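Nsp15 (Middle East respiratory syndrome-related coronavirus, PDB 5YVD) is the coronavirus endoribonuclease of the EndoU family, which probably cleaves viral RNA on the 3' side of uridylates. Local coordinates at residues Y81-W86 with I119-S124; Y252-E257 with I277-T282. One frame throughout, in Å; residues are numbered along the deposited sequence.

Contact 1 (Y81-W86 with I119-S124); sequences YKFVLW and IRDNCS. Unlike the reference sequence in segment 119-124: C123 (reference Gly).
Y81 and F83 meet S124 and D121 in a loose van der Waals contact between two loops of the middle domain. No hydrogen bond joins the two segments. Residues 81-86 follow strand 79-80, and residues 119-124 run from strand 115-118 to helix 124-129. The ring of Y81 turns its edge to S124, with CD1 of Y81 3.7 Å from OG of S124. CG of Y81 stands anti to the backbone N (chi1 -175°), which sets the ring beside S124, the first residue of helix 124-129. CG of K82 lies over the rim of one face of this ring. Strands 79-80 and 115-118 are parallel neighbours in a mixed sheet, and the contact joins the loops that leave their C-terminal ends. The 119-124 loop reverses in a type II beta turn from D121 to S124, closed by the bond from N of S124 to O of D121 (3.1 Å). C123, at the third position of this turn, is also the N-cap of the helix. OD2 of D121 lies obliquely to the F83 ring, 3.3 Å from CD1 of F83. The ring and carboxylate planes are 42° apart. The other oxygen, OD1, forms a salt bridge with R64, which also makes a cation-pi contact with F83 and probably offsets the charge of D121 beside the aromatic ring.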
loop_
_atom_site.group_PDB
_atom_site.type_symbol
_atom_site.label_atom_id
_atom_site.label_comp_id
_atom_site.label_asym_id
_atom_site.label_seq_id
_atom_site.Cartn_x
_atom_site.Cartn_y
_atom_site.Cartn_z
ATOM N N TYR A 81 -14.565 29.098 2.879
ATOM C CA TYR A 81 -15.909 28.993 3.440
ATOM C C TYR A 81 -16.912 28.496 2.437
ATOM O O TYR A 81 -17.342 29.231 1.561
ATOM C CB TYR A 81 -16.385 30.346 3.954
ATOM C CG TYR A 81 -17.731 30.311 4.673
ATOM C CD1 TYR A 81 -18.885 30.805 4.062
ATOM C CD2 TYR A 81 -17.845 29.796 5.975
ATOM C CE1 TYR A 81 -20.105 30.795 4.713
ATOM C CE2 TYR A 81 -19.071 29.781 6.634
ATOM C CZ TYR A 81 -20.205 30.280 5.998
ATOM O OH TYR A 81 -21.431 30.291 6.655
ATOM N N LYS A 82 -17.288 27.238 2.593
ATOM C CA LYS A 82 -18.359 26.618 1.825
ATOM C C LYS A 82 -17.961 26.374 0.387
ATOM O O LYS A 82 -18.805 26.105 -0.454
ATOM C CB LYS A 82 -19.669 27.406 1.937
ATOM C CG LYS A 82 -20.447 27.091 3.207
ATOM C CD LYS A 82 -21.715 27.938 3.281
ATOM C CE LYS A 82 -22.881 27.169 3.885
ATOM N NZ LYS A 82 -22.568 26.690 5.260
ATOM N N PHE A 83 -16.665 26.417 0.126
ATOM C CA PHE A 83 -16.148 25.956 -1.143
ATOM C C PHE A 83 -14.746 25.429 -0.934
ATOM O O PHE A 83 -14.170 25.563 0.121
ATOM C CB PHE A 83 -16.173 27.068 -2.224
ATOM C CG PHE A 83 -15.203 28.198 -1.979
ATOM C CD1 PHE A 83 -15.532 29.236 -1.127
ATOM C CD2 PHE A 83 -13.967 28.226 -2.606
ATOM C CE1 PHE A 83 -14.640 30.261 -0.889
ATOM C CE2 PHE A 83 -13.073 29.265 -2.367
ATOM C CZ PHE A 83 -13.411 30.279 -1.511
ATOM N N VAL A 84 -14.205 24.834 -1.972
ATOM C CA VAL A 84 -12.896 24.225 -1.912
ATOM C C VAL A 84 -12.233 24.487 -3.248
ATOM O O VAL A 84 -12.904 24.536 -4.286
ATOM C CB VAL A 84 -13.036 22.717 -1.618
ATOM C CG1 VAL A 84 -12.976 21.879 -2.892
ATOM C CG2 VAL A 84 -12.009 22.281 -0.593
ATOM N N LEU A 85 -10.927 24.699 -3.211
ATOM C CA LEU A 85 -10.192 25.133 -4.381
ATOM C C LEU A 85 -9.201 24.072 -4.776
ATOM O O LEU A 85 -8.358 23.685 -3.953
ATOM C CB LEU A 85 -9.468 26.427 -4.068
ATOM C CG LEU A 85 -10.334 27.694 -3.980
ATOM C CD1 LEU A 85 -9.451 28.898 -3.669
ATOM C CD2 LEU A 85 -11.104 27.966 -5.266
ATOM N N TRP A 86 -9.309 23.595 -6.023
ATOM C CA TRP A 86 -8.392 22.566 -6.556
ATOM C C TRP A 86 -7.179 23.217 -7.191
ATOM O O TRP A 86 -7.326 24.149 -7.984
ATOM C CB TRP A 86 -9.088 21.661 -7.577
ATOM C CG TRP A 86 -8.347 20.377 -7.891
ATOM C CD1 TRP A 86 -7.744 20.038 -9.074
ATOM C CD2 TRP A 86 -8.155 19.252 -7.016
ATOM N NE1 TRP A 86 -7.198 18.768 -8.991
ATOM C CE2 TRP A 86 -7.427 18.269 -7.741
ATOM C CE3 TRP A 86 -8.531 18.973 -5.698
ATOM C CZ2 TRP A 86 -7.061 17.044 -7.185
ATOM C CZ3 TRP A 86 -8.177 17.712 -5.146
ATOM C CH2 TRP A 86 -7.449 16.783 -5.889
ATOM N N ILE A 119 -17.825 36.291 -2.856
ATOM C CA ILE A 119 -19.085 36.922 -3.222
ATOM C C ILE A 119 -20.015 35.986 -4.005
ATOM O O ILE A 119 -21.221 36.128 -3.946
ATOM C CB ILE A 119 -18.837 38.206 -4.038
ATOM C CG1 ILE A 119 -20.120 39.040 -4.216
ATOM C CG2 ILE A 119 -18.288 37.875 -5.412
ATOM C CD1 ILE A 119 -20.149 40.299 -3.409
ATOM N N ARG A 120 -19.469 35.043 -4.762
ATOM C CA ARG A 120 -20.317 34.174 -5.590
ATOM C C ARG A 120 -21.116 33.140 -4.785
ATOM O O ARG A 120 -22.019 32.509 -5.327
ATOM C CB ARG A 120 -19.501 33.494 -6.686
ATOM C CG ARG A 120 -19.152 34.453 -7.811
ATOM C CD ARG A 120 -17.948 34.010 -8.631
ATOM N NE ARG A 120 -16.712 34.059 -7.846
ATOM C CZ ARG A 120 -15.510 33.757 -8.315
ATOM N NH1 ARG A 120 -15.326 33.372 -9.588
ATOM N NH2 ARG A 120 -14.486 33.841 -7.498
ATOM N N ASP A 121 -20.799 32.985 -3.498
ATOM C CA ASP A 121 -21.598 32.142 -2.609
ATOM C C ASP A 121 -22.606 33.006 -1.868
ATOM O O ASP A 121 -22.243 33.975 -1.194
ATOM C CB ASP A 121 -20.708 31.406 -1.633
ATOM C CG ASP A 121 -19.639 30.613 -2.327
ATOM O OD1 ASP A 121 -19.961 29.990 -3.361
ATOM O OD2 ASP A 121 -18.477 30.632 -1.848
ATOM N N ASN A 122 -23.880 32.675 -2.039
ATOM C CA ASN A 122 -24.967 33.387 -1.387
ATOM C C ASN A 122 -24.650 33.528 0.114
ATOM O O ASN A 122 -24.218 32.576 0.752
ATOM C CB ASN A 122 -26.302 32.659 -1.645
ATOM C CG ASN A 122 -27.494 33.380 -1.045
ATOM O OD1 ASN A 122 -28.248 32.818 -0.251
ATOM N ND2 ASN A 122 -27.662 34.639 -1.416
ATOM N N CYS A 123 -24.768 34.756 0.612
ATOM C CA CYS A 123 -24.623 35.109 2.031
ATOM C C CYS A 123 -23.213 35.097 2.602
ATOM O O CYS A 123 -23.050 35.320 3.794
ATOM C CB CYS A 123 -25.560 34.263 2.914
ATOM S SG CYS A 123 -27.310 34.562 2.560
ATOM N N SER A 124 -22.194 34.872 1.775
ATOM C CA SER A 124 -20.793 34.898 2.259
ATOM C C SER A 124 -20.297 36.305 2.616
ATOM O O SER A 124 -19.555 36.484 3.574
ATOM C CB SER A 124 -19.847 34.288 1.237
ATOM O OG SER A 124 -19.949 32.891 1.262
#

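Contact 2 (Y252-E257 with I277-T282); sequences YKRQQE and ITETNT. Unlike the reference sequence in segment 252-257: R254 (reference Lys).
R254 reaches from helix 248-255 to E279, at the end of strand 273-279, in a single salt bridge across the two segments. NH2 of R254 faces OE2 of E279. The modelled separation of these two atoms is too short to be trusted, so the exact placing of the ends is doubtful. CG of R254 stands anti to the backbone N (chi1 172°), and a bend at chi2 (67°) follows before the chain reaches the glutamate. The tight part lies on the strand side. E279 is buried, and its OE1 accepts two backbone N-H groups of the turn after the strand. N of T282 lies 2.6 Å from OE1 of E279 and comes nearly along the C-O axis. N of N281 is also 2.6 Å from OE1 of E279, but comes from above the carboxylate plane. The helix side is looser. Exposed E257 stays with R254 by charge alone, its OE1 3.4 Å from NH1 of R254 and well out of the guanidinium plane. F237 makes a cation-pi contact with R254 and also touches E279. In this EndoU-family domain the contact joins helix 248-255 to the middle strand of a three-stranded antiparallel sheet. The two N-H bonds would favour a charged carboxylate at E279 despite its burial, and the nearby R254 would probably help.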
loop_
_atom_site.group_PDB
_atom_site.type_symbol
_atom_site.label_atom_id
_atom_site.label_comp_id
_atom_site.label_asym_id
_atom_site.label_seq_id
_atom_site.Cartn_x
_atom_site.Cartn_y
_atom_site.Cartn_z
ATOM N N TYR A 252 13.324 31.603 -19.136
ATOM C CA TYR A 252 12.554 31.116 -20.283
ATOM C C TYR A 252 13.353 31.272 -21.575
ATOM O O TYR A 252 13.513 30.303 -22.351
ATOM C CB TYR A 252 11.248 31.884 -20.407
ATOM C CG TYR A 252 10.508 31.684 -21.699
ATOM C CD1 TYR A 252 10.452 32.686 -22.643
ATOM C CD2 TYR A 252 9.840 30.502 -21.965
ATOM C CE1 TYR A 252 9.766 32.510 -23.823
ATOM C CE2 TYR A 252 9.141 30.318 -23.141
ATOM C CZ TYR A 252 9.115 31.326 -24.064
ATOM O OH TYR A 252 8.433 31.169 -25.243
ATOM N N LYS A 253 13.863 32.481 -21.803
ATOM C CA LYS A 253 14.556 32.767 -23.052
ATOM C C LYS A 253 15.656 31.769 -23.216
ATOM O O LYS A 253 15.888 31.225 -24.293
ATOM C CB LYS A 253 15.157 34.172 -23.043
ATOM C CG LYS A 253 15.995 34.467 -24.259
ATOM C CD LYS A 253 16.386 35.924 -24.322
ATOM C CE LYS A 253 17.329 36.184 -25.489
ATOM N NZ LYS A 253 18.625 35.485 -25.298
ATOM N N ARG A 254 16.327 31.526 -22.108
ATOM C CA ARG A 254 17.473 30.678 -22.102
ATOM C C ARG A 254 17.113 29.252 -22.453
ATOM O O ARG A 254 17.691 28.677 -23.360
ATOM C CB ARG A 254 18.118 30.715 -20.731
ATOM C CG ARG A 254 19.228 29.701 -20.562
ATOM C CD ARG A 254 20.393 30.053 -21.457
ATOM N NE ARG A 254 21.258 28.914 -21.684
ATOM C CZ ARG A 254 22.339 28.936 -22.454
ATOM N NH1 ARG A 254 22.725 30.053 -23.071
ATOM N NH2 ARG A 254 23.038 27.824 -22.601
ATOM N N GLN A 255 16.154 28.691 -21.729
ATOM C CA GLN A 255 15.900 27.254 -21.802
ATOM C C GLN A 255 15.231 26.823 -23.114
ATOM O O GLN A 255 15.367 25.669 -23.534
ATOM C CB GLN A 255 15.090 26.795 -20.597
ATOM C CG GLN A 255 13.617 27.050 -20.704
ATOM C CD GLN A 255 12.908 25.959 -21.444
ATOM O OE1 GLN A 255 13.316 24.820 -21.383
ATOM N NE2 GLN A 255 11.834 26.301 -22.144
ATOM N N GLN A 256 14.517 27.759 -23.737
ATOM C CA GLN A 256 13.959 27.576 -25.067
ATOM C C GLN A 256 15.028 27.391 -26.139
ATOM O O GLN A 256 14.698 27.017 -27.267
ATOM C CB GLN A 256 13.113 28.782 -25.445
ATOM C CG GLN A 256 11.730 28.779 -24.843
ATOM C CD GLN A 256 10.672 28.329 -25.824
ATOM O OE1 GLN A 256 10.502 28.919 -26.901
ATOM N NE2 GLN A 256 9.933 27.301 -25.449
ATOM N N GLU A 257 16.288 27.676 -25.806
ATOM C CA GLU A 257 17.409 27.308 -26.681
ATOM C C GLU A 257 17.777 25.828 -26.509
ATOM O O GLU A 257 18.732 25.368 -27.109
ATOM C CB GLU A 257 18.646 28.206 -26.432
ATOM C CG GLU A 257 18.420 29.668 -26.764
ATOM C CD GLU A 257 19.555 30.587 -26.322
ATOM O OE1 GLU A 257 20.194 30.333 -25.282
ATOM O OE2 GLU A 257 19.792 31.601 -27.002
ATOM N N ILE A 277 19.316 24.065 -11.391
ATOM C CA ILE A 277 19.501 24.222 -12.823
ATOM C C ILE A 277 20.872 23.805 -13.299
ATOM O O ILE A 277 21.895 24.057 -12.654
ATOM C CB ILE A 277 19.260 25.666 -13.306
ATOM C CG1 ILE A 277 18.133 26.312 -12.514
ATOM C CG2 ILE A 277 18.938 25.682 -14.807
ATOM C CD1 ILE A 277 17.645 27.608 -13.127
ATOM N N THR A 278 20.867 23.195 -14.473
ATOM C CA THR A 278 22.077 22.732 -15.113
ATOM C C THR A 278 22.032 23.137 -16.579
ATOM O O THR A 278 20.980 23.089 -17.202
ATOM C CB THR A 278 22.184 21.199 -14.979
ATOM O OG1 THR A 278 21.843 20.815 -13.642
ATOM C CG2 THR A 278 23.585 20.703 -15.311
ATOM N N GLU A 279 23.166 23.576 -17.116
ATOM C CA GLU A 279 23.285 23.908 -18.543
ATOM C C GLU A 279 24.072 22.780 -19.187
ATOM O O GLU A 279 25.126 22.384 -18.678
ATOM C CB GLU A 279 23.996 25.240 -18.727
ATOM C CG GLU A 279 23.750 25.919 -20.065
ATOM C CD GLU A 279 24.704 25.508 -21.185
ATOM O OE1 GLU A 279 25.609 24.655 -20.991
ATOM O OE2 GLU A 279 24.539 26.051 -22.296
ATOM N N THR A 280 23.569 22.265 -20.304
ATOM C CA THR A 280 24.073 20.993 -20.851
ATOM C C THR A 280 25.228 21.111 -21.877
ATOM O O THR A 280 25.719 20.091 -22.390
ATOM C CB THR A 280 22.906 20.141 -21.404
ATOM O OG1 THR A 280 22.171 20.873 -22.405
ATOM C CG2 THR A 280 21.963 19.753 -20.264
ATOM N N ASN A 281 25.692 22.332 -22.155
ATOM C CA ASN A 281 26.951 22.487 -22.865
ATOM C C ASN A 281 28.109 22.675 -21.908
ATOM O O ASN A 281 29.167 22.088 -22.069
ATOM C CB ASN A 281 26.921 23.687 -23.793
ATOM C CG ASN A 281 25.888 23.560 -24.876
ATOM O OD1 ASN A 281 25.661 22.485 -25.431
ATOM N ND2 ASN A 281 25.244 24.665 -25.181
ATOM N N THR A 282 27.911 23.513 -20.911
ATOM C CA THR A 282 29.002 23.960 -20.067
ATOM C C THR A 282 29.038 23.221 -18.737
ATOM O O THR A 282 29.965 23.376 -17.941
ATOM C CB THR A 282 28.793 25.432 -19.750
ATOM O OG1 THR A 282 27.695 25.549 -18.852
ATOM C CG2 THR A 282 28.486 26.210 -21.030
#

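Overall arrangement
From the N terminus, the chain passes through the oligomerisation region and enters the middle domain, where contact 1 comes first. It closes a loop of 32 intervening residues, seven of them in strands, and ties together the exits of two neighbouring parallel strands. The chain then runs on into the endoribonuclease domain. There contact 2 closes a shorter loop of 19 residues, which holds strand 260-263 and the start of strand 273-279, and links a helix to a different, antiparallel sheet. The contacts follow in series and neither nest nor cross. The centres of contact 1 and contact 2 are about 42 Å apart, on opposite sides of the chain's centre. Only contact 2 is touched by a second subunit.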